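Local atomic coordinates of flavin-containing monooxygenase (Allium sativum, PDB entry 6WPU), a protein that probably uses bound FAD to oxygenate the sulfur of S-allyl-L-cysteine, a step in garlic sulfur chemistry. Residues H182-R187 with H203-R208; D66-P71 with P79-S84. All blocks are in the same frame, centred on the assembly; numbering follows the deposited sequence. Where two conformers were deposited one is given.

In the fold
Interaction 1 (182-187 with 203-208) and interaction 2 (66-71 with 79-84) lie with centres 8 Å apart, and both touch FAD. The first is partly buried, about 11 Å from the centre of the chain, and joins short strand 185-186 to the turn after strand 200-203. The second is a surface contact, about 17 Å from that centre, made within the loop connecting strand 47-52 to helix 95-98. Histidine rings set against proline and carbonyl groups characterise the former; a glutamate on a backbone amide, with valine and proline packing, characterises the latter. They meet directly where S84 OG lies 2.7 Å from H205 ND1, a probable hydrogen bond.

Interaction 1: H182-R187 with H203-R208; sequences HYTEPR and HSHNYR. With FAD (flavin-adenine dinucleotide), chain B.
The carbonyl oxygen of R187 is gripped from two sources: H203 NE2 donates to it at 3.1 Å, a weak bond bent to 126° at the hydrogen, and T294 OG1 also bonds to it. R187 closely follows strand 185-186, which pairs antiparallel with 296-297, while H203 ends strand 200-203 of the large mixed sheet. The contact therefore lies where the chain passes from the FAD-binding parallel sheet into the second sheet, consistent with the two-domain fold of flavin-containing monooxygenases. The H203 ring, with CG anti to the backbone N (chi1 -167°), reaches toward P186 and lays a face beneath P186 CB. That carbon sits 3.4 Å from the H203 ring centroid, nearly on the ring normal, a CH-pi contact. The other ring nitrogen is used too: H205 N donates to H203 ND1 at 2.9 Å and 161°, tilted slightly out of the ring plane, which fixes the ring's rotation. With an alanine here, P186 CB would probably lose its aromatic face and H205 N would be left without this acceptor. H205 meets the other segment differently: the carbonyl oxygen of T184 stands over its ring face, 3.7 Å from H205 CE1, while its nitrogens bond S84 and E68. Y183 turns its side chain the other way, to the cofactor, with CB of Y183 3.6 Å from the FAD methyl carbon C8M. Beyond the turn, R208 NH1 bonds both H205 O (2.8 Å) and Y207 O (2.9 Å), each from above the carbonyl plane.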
loop_
_atom_site.group_PDB
_atom_site.type_symbol
_atom_site.label_atom_id
_atom_site.label_comp_id
_atom_site.label_asym_id
_atom_site.label_seq_id
_atom_site.Cartn_x
_atom_site.Cartn_y
_atom_site.Cartn_z
ATOM N N HIS A 182 1.048 2.903 -4.284
ATOM C CA HIS A 182 0.618 1.989 -5.337
ATOM C C HIS A 182 -0.767 1.419 -5.052
ATOM O O HIS A 182 -1.054 0.270 -5.413
ATOM C CB HIS A 182 1.625 0.840 -5.533
ATOM C CG HIS A 182 1.888 0.031 -4.292
ATOM N ND1 HIS A 182 3.004 0.213 -3.504
ATOM C CD2 HIS A 182 1.195 -0.991 -3.729
ATOM C CE1 HIS A 182 2.984 -0.652 -2.502
ATOM N NE2 HIS A 182 1.889 -1.388 -2.609
ATOM N N TYR A 183 -1.652 2.204 -4.447
ATOM C CA TYR A 183 -3.010 1.737 -4.165
ATOM C C TYR A 183 -4.051 2.699 -4.728
ATOM O O TYR A 183 -5.056 3.018 -4.083
ATOM C CB TYR A 183 -3.185 1.510 -2.666
ATOM C CG TYR A 183 -2.473 0.248 -2.191
ATOM C CD1 TYR A 183 -2.803 -1.015 -2.738
ATOM C CD2 TYR A 183 -1.470 0.305 -1.224
ATOM C CE1 TYR A 183 -2.154 -2.191 -2.320
ATOM C CE2 TYR A 183 -0.812 -0.853 -0.793
ATOM C CZ TYR A 183 -1.160 -2.102 -1.343
ATOM O OH TYR A 183 -0.504 -3.250 -0.914
ATOM N N THR A 184 -3.846 3.143 -5.961
ATOM C CA THR A 184 -4.750 4.097 -6.597
ATOM C C THR A 184 -5.173 3.680 -8.000
ATOM O O THR A 184 -6.335 3.859 -8.360
ATOM C CB THR A 184 -4.081 5.490 -6.634
ATOM O OG1 THR A 184 -3.895 5.936 -5.291
ATOM C CG2 THR A 184 -4.955 6.503 -7.363
ATOM N N GLU A 185 -4.260 3.139 -8.804
ATOM C CA GLU A 185 -4.595 2.696 -10.146
ATOM C C GLU A 185 -5.054 1.241 -10.096
ATOM O O GLU A 185 -4.256 0.364 -9.734
ATOM C CB GLU A 185 -3.401 2.851 -11.070
ATOM C CG GLU A 185 -3.679 2.517 -12.534
ATOM C CD GLU A 185 -4.544 3.567 -13.244
ATOM O OE1 GLU A 185 -4.820 4.630 -12.656
ATOM O OE2 GLU A 185 -4.948 3.324 -14.399
ATOM N N PRO A 186 -6.306 0.938 -10.455
ATOM C CA PRO A 186 -6.859 -0.407 -10.231
ATOM C C PRO A 186 -6.385 -1.448 -11.228
ATOM O O PRO A 186 -6.060 -1.152 -12.381
ATOM C CB PRO A 186 -8.371 -0.190 -10.397
ATOM C CG PRO A 186 -8.446 0.871 -11.421
ATOM C CD PRO A 186 -7.312 1.843 -11.026
ATOM N N ARG A 187 -6.386 -2.699 -10.772
ATOM C CA ARG A 187 -6.375 -3.835 -11.674
ATOM C C ARG A 187 -7.667 -4.622 -11.475
ATOM O O ARG A 187 -8.350 -4.487 -10.454
ATOM C CB ARG A 187 -5.140 -4.722 -11.470
ATOM C CG ARG A 187 -5.210 -5.689 -10.344
ATOM C CD ARG A 187 -3.882 -6.438 -10.155
ATOM N NE ARG A 187 -3.377 -7.109 -11.357
ATOM C CZ ARG A 187 -3.559 -8.402 -11.644
ATOM N NH1 ARG A 187 -4.263 -9.176 -10.823
ATOM N NH2 ARG A 187 -3.038 -8.923 -12.758
ATOM N N HIS A 203 -15.128 -0.910 -9.211
ATOM C CA HIS A 203 -13.925 -1.323 -8.501
ATOM C C HIS A 203 -14.042 -0.852 -7.058
ATOM O O HIS A 203 -14.630 0.192 -6.781
ATOM C CB HIS A 203 -12.661 -0.743 -9.159
ATOM C CG HIS A 203 -11.386 -1.365 -8.670
ATOM N ND1 HIS A 203 -10.743 -0.948 -7.524
ATOM C CD2 HIS A 203 -10.647 -2.390 -9.164
ATOM C CE1 HIS A 203 -9.664 -1.690 -7.332
ATOM N NE2 HIS A 203 -9.585 -2.571 -8.314
ATOM N N SER A 204 -13.510 -1.652 -6.136
ATOM C CA SER A 204 -13.542 -1.293 -4.719
ATOM C C SER A 204 -12.821 0.009 -4.427
ATOM O O SER A 204 -13.026 0.585 -3.352
ATOM C CB SER A 204 -12.895 -2.394 -3.879
ATOM O OG SER A 204 -11.527 -2.557 -4.226
ATOM N N HIS A 205 -11.970 0.481 -5.346
ATOM C CA HIS A 205 -11.362 1.799 -5.180
ATOM C C HIS A 205 -12.417 2.867 -4.932
ATOM O O HIS A 205 -12.148 3.862 -4.257
ATOM C CB HIS A 205 -10.541 2.161 -6.414
ATOM C CG HIS A 205 -9.912 3.520 -6.348
ATOM N ND1 HIS A 205 -8.932 3.843 -5.431
ATOM C CD2 HIS A 205 -10.099 4.627 -7.107
ATOM C CE1 HIS A 205 -8.560 5.098 -5.616
ATOM N NE2 HIS A 205 -9.242 5.594 -6.633
ATOM N N ASN A 206 -13.631 2.664 -5.434
ATOM C CA ASN A 206 -14.700 3.632 -5.261
ATOM C C ASN A 206 -15.700 3.216 -4.186
ATOM O O ASN A 206 -16.757 3.843 -4.061
ATOM C CB ASN A 206 -15.393 3.870 -6.605
ATOM C CG ASN A 206 -14.449 4.487 -7.622
ATOM O OD1 ASN A 206 -13.849 5.527 -7.358
ATOM N ND2 ASN A 206 -14.289 3.840 -8.771
ATOM N N TYR A 207 -15.386 2.192 -3.386
ATOM C CA TYR A 207 -16.318 1.777 -2.343
ATOM C C TYR A 207 -16.123 2.653 -1.113
ATOM O O TYR A 207 -14.994 2.837 -0.643
ATOM C CB TYR A 207 -16.146 0.299 -1.968
ATOM C CG TYR A 207 -17.073 -0.021 -0.812
ATOM C CD1 TYR A 207 -18.466 -0.080 -1.009
ATOM C CD2 TYR A 207 -16.587 -0.167 0.478
ATOM C CE1 TYR A 207 -19.332 -0.326 0.048
ATOM C CE2 TYR A 207 -17.454 -0.408 1.556
ATOM C CZ TYR A 207 -18.825 -0.481 1.323
ATOM O OH TYR A 207 -19.685 -0.709 2.360
ATOM N N ARG A 208 -17.223 3.191 -0.583
ATOM C CA ARG A 208 -17.140 4.058 0.589
ATOM C C ARG A 208 -18.058 3.619 1.720
ATOM O O ARG A 208 -17.620 3.535 2.874
ATOM C CB ARG A 208 -17.474 5.503 0.217
ATOM C CG ARG A 208 -16.441 6.139 -0.730
ATOM C CD ARG A 208 -15.040 6.176 -0.107
ATOM N NE ARG A 208 -14.131 6.827 -1.037
ATOM C CZ ARG A 208 -13.343 6.181 -1.887
ATOM N NH1 ARG A 208 -13.315 4.843 -1.900
ATOM N NH2 ARG A 208 -12.569 6.882 -2.710
HETATM P PA FAD B . 0.136 6.668 -0.127
HETATM O O1A FAD B . -0.611 6.631 1.207
HETATM O O2A FAD B . -0.553 6.389 -1.366
HETATM O O5B FAD B . 0.720 8.033 -0.424
HETATM C C5B FAD B . 1.291 8.492 -1.643
HETATM C C4B FAD B . 1.256 10.035 -1.717
HETATM O O4B FAD B . 1.905 10.567 -2.838
HETATM C C3B FAD B . -0.144 10.588 -1.712
HETATM O O3B FAD B . -0.292 11.560 -0.729
HETATM C C2B FAD B . -0.314 11.194 -3.060
HETATM O O2B FAD B . -1.161 12.286 -3.070
HETATM C C1B FAD B . 1.102 11.581 -3.378
HETATM N N9A FAD B . 1.385 11.663 -4.793
HETATM C C8A FAD B . 1.067 10.697 -5.740
HETATM N N7A FAD B . 1.472 11.100 -6.951
HETATM C C5A FAD B . 2.056 12.366 -6.850
HETATM C C6A FAD B . 2.626 13.257 -7.757
HETATM N N6A FAD B . 2.717 12.942 -9.163
HETATM N N1A FAD B . 3.131 14.423 -7.317
HETATM C C2A FAD B . 3.071 14.776 -6.006
HETATM N N3A FAD B . 2.522 13.947 -5.088
HETATM C C4A FAD B . 2.009 12.746 -5.475
HETATM N N1 FAD B . -1.147 -0.472 6.238
HETATM C C2 FAD B . -1.121 -0.612 7.671
HETATM O O2 FAD B . 0.031 -0.426 8.352
HETATM N N3 FAD B . -2.237 -1.039 8.354
HETATM C C4 FAD B . -3.422 -1.258 7.684
HETATM O O4 FAD B . -4.543 -1.663 8.331
HETATM C C4X FAD B . -3.560 -0.900 6.259
HETATM N N5 FAD B . -4.810 -0.895 5.653
HETATM C C5X FAD B . -4.918 -0.513 4.320
HETATM C C6 FAD B . -6.178 -0.522 3.705
HETATM C C7 FAD B . -6.285 -0.126 2.376
HETATM C C7M FAD B . -7.641 -0.149 1.723
HETATM C C8 FAD B . -5.157 0.269 1.660
HETATM C C8M FAD B . -5.241 0.688 0.227
HETATM C C9 FAD B . -3.898 0.274 2.270
HETATM C C9A FAD B . -3.778 -0.116 3.596
HETATM N N10 FAD B . -2.487 -0.093 4.228
HETATM C C10 FAD B . -2.367 -0.478 5.570
HETATM C "C1'" FAD B . -1.289 0.279 3.458
HETATM C "C2'" FAD B . -1.005 1.740 3.178
HETATM O "O2'" FAD B . -0.815 1.895 1.833
HETATM C "C3'" FAD B . 0.301 2.037 3.880
HETATM O "O3'" FAD B . -0.061 2.039 5.206
HETATM C "C4'" FAD B . 0.943 3.379 3.546
HETATM O "O4'" FAD B . -0.037 4.345 3.656
HETATM C "C5'" FAD B . 1.662 3.479 2.196
HETATM O "O5'" FAD B . 1.797 4.860 2.027
HETATM P P FAD B . 2.490 5.667 0.853
HETATM O O1P FAD B . 3.141 7.005 1.372
HETATM O O2P FAD B . 3.412 4.606 0.130
HETATM O O3P FAD B . 1.297 5.725 -0.278
#

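Interaction 2: D66-P71 with P79-S84; sequences DTEPDP and PIVHSS. With FAD (flavin-adenine dinucleotide), chain B.
E68 and V81 supply the polar link of this contact: V81 N donates to E68 OE2 at 2.8 Å and 153°, meeting the oxygen on its anti side, moderately out of the carboxylate plane. The glutamate gets there by placing CG anti to its own carbonyl carbon (chi1 -66°) and running extended beyond it, so that the chain spans the gap between the two segments. Each carboxylate oxygen has further partners: OE2 also bonds H205 NE2, and OE1 takes a salt bridge from R78 NE together with a hydrogen bond to S73 OG. The surrounding donors are likely to favour the charged carboxylate. Van der Waals packing accompanies this bond. V81 points its side chain at the other segment, CG2 resting 3.6 Å from the carbonyl carbon T67 C and 3.7 Å from E68 CG, while V81 CG1 lies 3.7 Å from the carbonyl oxygen D66 O. Both segments belong to the irregular excursion between strand 47-52 and helix 95-98 of the FAD-binding, Rossmann-type part of the fold, and neither contains a helix or strand. The apolar pair lies near the surface, where the rings of P69 and P79 cross at a slant, with P69 CG 3.7 Å from P79 CD. The cofactor contact comes from H82, whose side chain points away from 66-71. It was modelled in two conformers; in the one given, H82 NE2 donates to the FAD phosphate oxygen O2A at 2.6 Å, in plane at the ring edge, and FAD C2B sits over one ring face, details that are doubtful for the other conformer.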
loop_
_atom_site.group_PDB
_atom_site.type_symbol
_atom_site.label_atom_id
_atom_site.label_comp_id
_atom_site.label_asym_id
_atom_site.label_seq_id
_atom_site.Cartn_x
_atom_site.Cartn_y
_atom_site.Cartn_z
ATOM N N ASP A 66 -15.396 11.332 -1.553
ATOM C CA ASP A 66 -15.236 11.485 -2.995
ATOM C C ASP A 66 -14.953 10.138 -3.624
ATOM O O ASP A 66 -14.225 9.314 -3.055
ATOM C CB ASP A 66 -14.064 12.418 -3.335
ATOM C CG ASP A 66 -14.271 13.853 -2.876
ATOM O OD1 ASP A 66 -15.360 14.196 -2.367
ATOM O OD2 ASP A 66 -13.310 14.647 -3.027
ATOM N N THR A 67 -15.514 9.921 -4.817
ATOM C CA THR A 67 -15.191 8.765 -5.641
ATOM C C THR A 67 -15.023 9.225 -7.081
ATOM O O THR A 67 -15.438 10.324 -7.458
ATOM C CB THR A 67 -16.272 7.678 -5.591
ATOM O OG1 THR A 67 -17.500 8.231 -6.064
ATOM C CG2 THR A 67 -16.469 7.172 -4.185
ATOM N N GLU A 68 -14.427 8.366 -7.888
ATOM C CA GLU A 68 -14.176 8.772 -9.261
ATOM C C GLU A 68 -15.461 8.670 -10.088
ATOM O O GLU A 68 -16.305 7.811 -9.830
ATOM C CB GLU A 68 -13.061 7.918 -9.859
ATOM C CG GLU A 68 -11.733 8.211 -9.121
ATOM C CD GLU A 68 -10.522 7.416 -9.610
ATOM O OE1 GLU A 68 -10.643 6.655 -10.608
ATOM O OE2 GLU A 68 -9.440 7.563 -8.976
ATOM N N PRO A 69 -15.654 9.578 -11.050
ATOM C CA PRO A 69 -16.906 9.564 -11.828
ATOM C C PRO A 69 -17.126 8.263 -12.591
ATOM O O PRO A 69 -18.273 7.881 -12.825
ATOM C CB PRO A 69 -16.744 10.761 -12.779
ATOM C CG PRO A 69 -15.673 11.597 -12.178
ATOM C CD PRO A 69 -14.766 10.691 -11.420
ATOM N N ASP A 70 -16.057 7.565 -12.986
ATOM C CA ASP A 70 -16.172 6.245 -13.597
ATOM C C ASP A 70 -16.108 5.209 -12.481
ATOM O O ASP A 70 -15.038 5.037 -11.874
ATOM C CB ASP A 70 -15.040 6.028 -14.609
ATOM C CG ASP A 70 -15.021 4.622 -15.204
ATOM O OD1 ASP A 70 -15.927 3.814 -14.917
ATOM O OD2 ASP A 70 -14.086 4.321 -15.968
ATOM N N PRO A 71 -17.208 4.516 -12.161
ATOM C CA PRO A 71 -17.163 3.532 -11.062
ATOM C C PRO A 71 -16.148 2.431 -11.276
ATOM O O PRO A 71 -15.734 1.794 -10.297
ATOM C CB PRO A 71 -18.602 2.969 -11.015
ATOM C CG PRO A 71 -19.260 3.433 -12.265
ATOM C CD PRO A 71 -18.569 4.687 -12.698
ATOM N N PRO A 79 -11.120 12.290 -13.503
ATOM C CA PRO A 79 -10.508 12.793 -12.264
ATOM C C PRO A 79 -10.115 11.619 -11.382
ATOM O O PRO A 79 -10.800 10.588 -11.346
ATOM C CB PRO A 79 -11.619 13.630 -11.616
ATOM C CG PRO A 79 -12.624 13.865 -12.674
ATOM C CD PRO A 79 -12.502 12.764 -13.682
ATOM N N ILE A 80 -8.999 11.776 -10.674
ATOM C CA ILE A 80 -8.444 10.717 -9.841
ATOM C C ILE A 80 -8.736 11.042 -8.384
ATOM O O ILE A 80 -8.475 12.163 -7.931
ATOM C CB ILE A 80 -6.929 10.550 -10.068
ATOM C CG1 ILE A 80 -6.631 10.210 -11.533
ATOM C CG2 ILE A 80 -6.362 9.445 -9.145
ATOM C CD1 ILE A 80 -7.418 8.977 -12.056
ATOM N N VAL A 81 -9.270 10.070 -7.647
ATOM C CA VAL A 81 -9.351 10.153 -6.192
ATOM C C VAL A 81 -8.239 9.275 -5.638
ATOM O O VAL A 81 -8.125 8.098 -6.001
ATOM C CB VAL A 81 -10.732 9.708 -5.672
ATOM C CG1 VAL A 81 -10.759 9.778 -4.168
ATOM C CG2 VAL A 81 -11.834 10.592 -6.255
ATOM N N HIS A 82 -7.404 9.822 -4.768
ATOM C CA HIS A 82 -6.202 9.079 -4.390
ATOM C C HIS A 82 -6.509 7.981 -3.376
ATOM O O HIS A 82 -6.041 6.839 -3.516
ATOM C CB HIS A 82 -5.115 9.990 -3.817
ATOM C CG HIS A 82 -3.911 9.220 -3.361
ATOM N ND1 HIS A 82 -2.857 8.909 -4.201
ATOM C CD2 HIS A 82 -3.639 8.616 -2.178
ATOM C CE1 HIS A 82 -1.977 8.179 -3.538
ATOM N NE2 HIS A 82 -2.424 7.996 -2.310
ATOM N N SER A 83 -7.322 8.283 -2.369
ATOM C CA SER A 83 -7.617 7.304 -1.319
ATOM C C SER A 83 -8.643 6.247 -1.739
ATOM O O SER A 83 -9.653 6.552 -2.381
ATOM C CB SER A 83 -8.116 8.013 -0.061
ATOM O OG SER A 83 -8.343 7.051 0.957
ATOM N N SER A 84 -8.383 4.999 -1.335
ATOM C CA SER A 84 -9.299 3.871 -1.463
ATOM C C SER A 84 -10.012 3.514 -0.162
ATOM O O SER A 84 -10.717 2.504 -0.127
ATOM C CB SER A 84 -8.540 2.628 -1.953
ATOM O OG SER A 84 -7.823 2.923 -3.139
HETATM P PA FAD B . 0.136 6.668 -0.127
HETATM O O1A FAD B . -0.611 6.631 1.207
HETATM O O2A FAD B . -0.553 6.389 -1.366
HETATM O O5B FAD B . 0.720 8.033 -0.424
HETATM C C5B FAD B . 1.291 8.492 -1.643
HETATM C C4B FAD B . 1.256 10.035 -1.717
HETATM O O4B FAD B . 1.905 10.567 -2.838
HETATM C C3B FAD B . -0.144 10.588 -1.712
HETATM O O3B FAD B . -0.292 11.560 -0.729
HETATM C C2B FAD B . -0.314 11.194 -3.060
HETATM O O2B FAD B . -1.161 12.286 -3.070
HETATM C C1B FAD B . 1.102 11.581 -3.378
HETATM N N9A FAD B . 1.385 11.663 -4.793
HETATM C C8A FAD B . 1.067 10.697 -5.740
HETATM N N7A FAD B . 1.472 11.100 -6.951
HETATM C C5A FAD B . 2.056 12.366 -6.850
HETATM C C6A FAD B . 2.626 13.257 -7.757
HETATM N N6A FAD B . 2.717 12.942 -9.163
HETATM N N1A FAD B . 3.131 14.423 -7.317
HETATM C C2A FAD B . 3.071 14.776 -6.006
HETATM N N3A FAD B . 2.522 13.947 -5.088
HETATM C C4A FAD B . 2.009 12.746 -5.475
HETATM N N1 FAD B . -1.147 -0.472 6.238
HETATM C C2 FAD B . -1.121 -0.612 7.671
HETATM O O2 FAD B . 0.031 -0.426 8.352
HETATM N N3 FAD B . -2.237 -1.039 8.354
HETATM C C4 FAD B . -3.422 -1.258 7.684
HETATM O O4 FAD B . -4.543 -1.663 8.331
HETATM C C4X FAD B . -3.560 -0.900 6.259
HETATM N N5 FAD B . -4.810 -0.895 5.653
HETATM C C5X FAD B . -4.918 -0.513 4.320
HETATM C C6 FAD B . -6.178 -0.522 3.705
HETATM C C7 FAD B . -6.285 -0.126 2.376
HETATM C C7M FAD B . -7.641 -0.149 1.723
HETATM C C8 FAD B . -5.157 0.269 1.660
HETATM C C8M FAD B . -5.241 0.688 0.227
HETATM C C9 FAD B . -3.898 0.274 2.270
HETATM C C9A FAD B . -3.778 -0.116 3.596
HETATM N N10 FAD B . -2.487 -0.093 4.228
HETATM C C10 FAD B . -2.367 -0.478 5.570
HETATM C "C1'" FAD B . -1.289 0.279 3.458
HETATM C "C2'" FAD B . -1.005 1.740 3.178
HETATM O "O2'" FAD B . -0.815 1.895 1.833
HETATM C "C3'" FAD B . 0.301 2.037 3.880
HETATM O "O3'" FAD B . -0.061 2.039 5.206
HETATM C "C4'" FAD B . 0.943 3.379 3.546
HETATM O "O4'" FAD B . -0.037 4.345 3.656
HETATM C "C5'" FAD B . 1.662 3.479 2.196
HETATM O "O5'" FAD B . 1.797 4.860 2.027
HETATM P P FAD B . 2.490 5.667 0.853
HETATM O O1P FAD B . 3.141 7.005 1.372
HETATM O O2P FAD B . 3.412 4.606 0.130
HETATM O O3P FAD B . 1.297 5.725 -0.278
#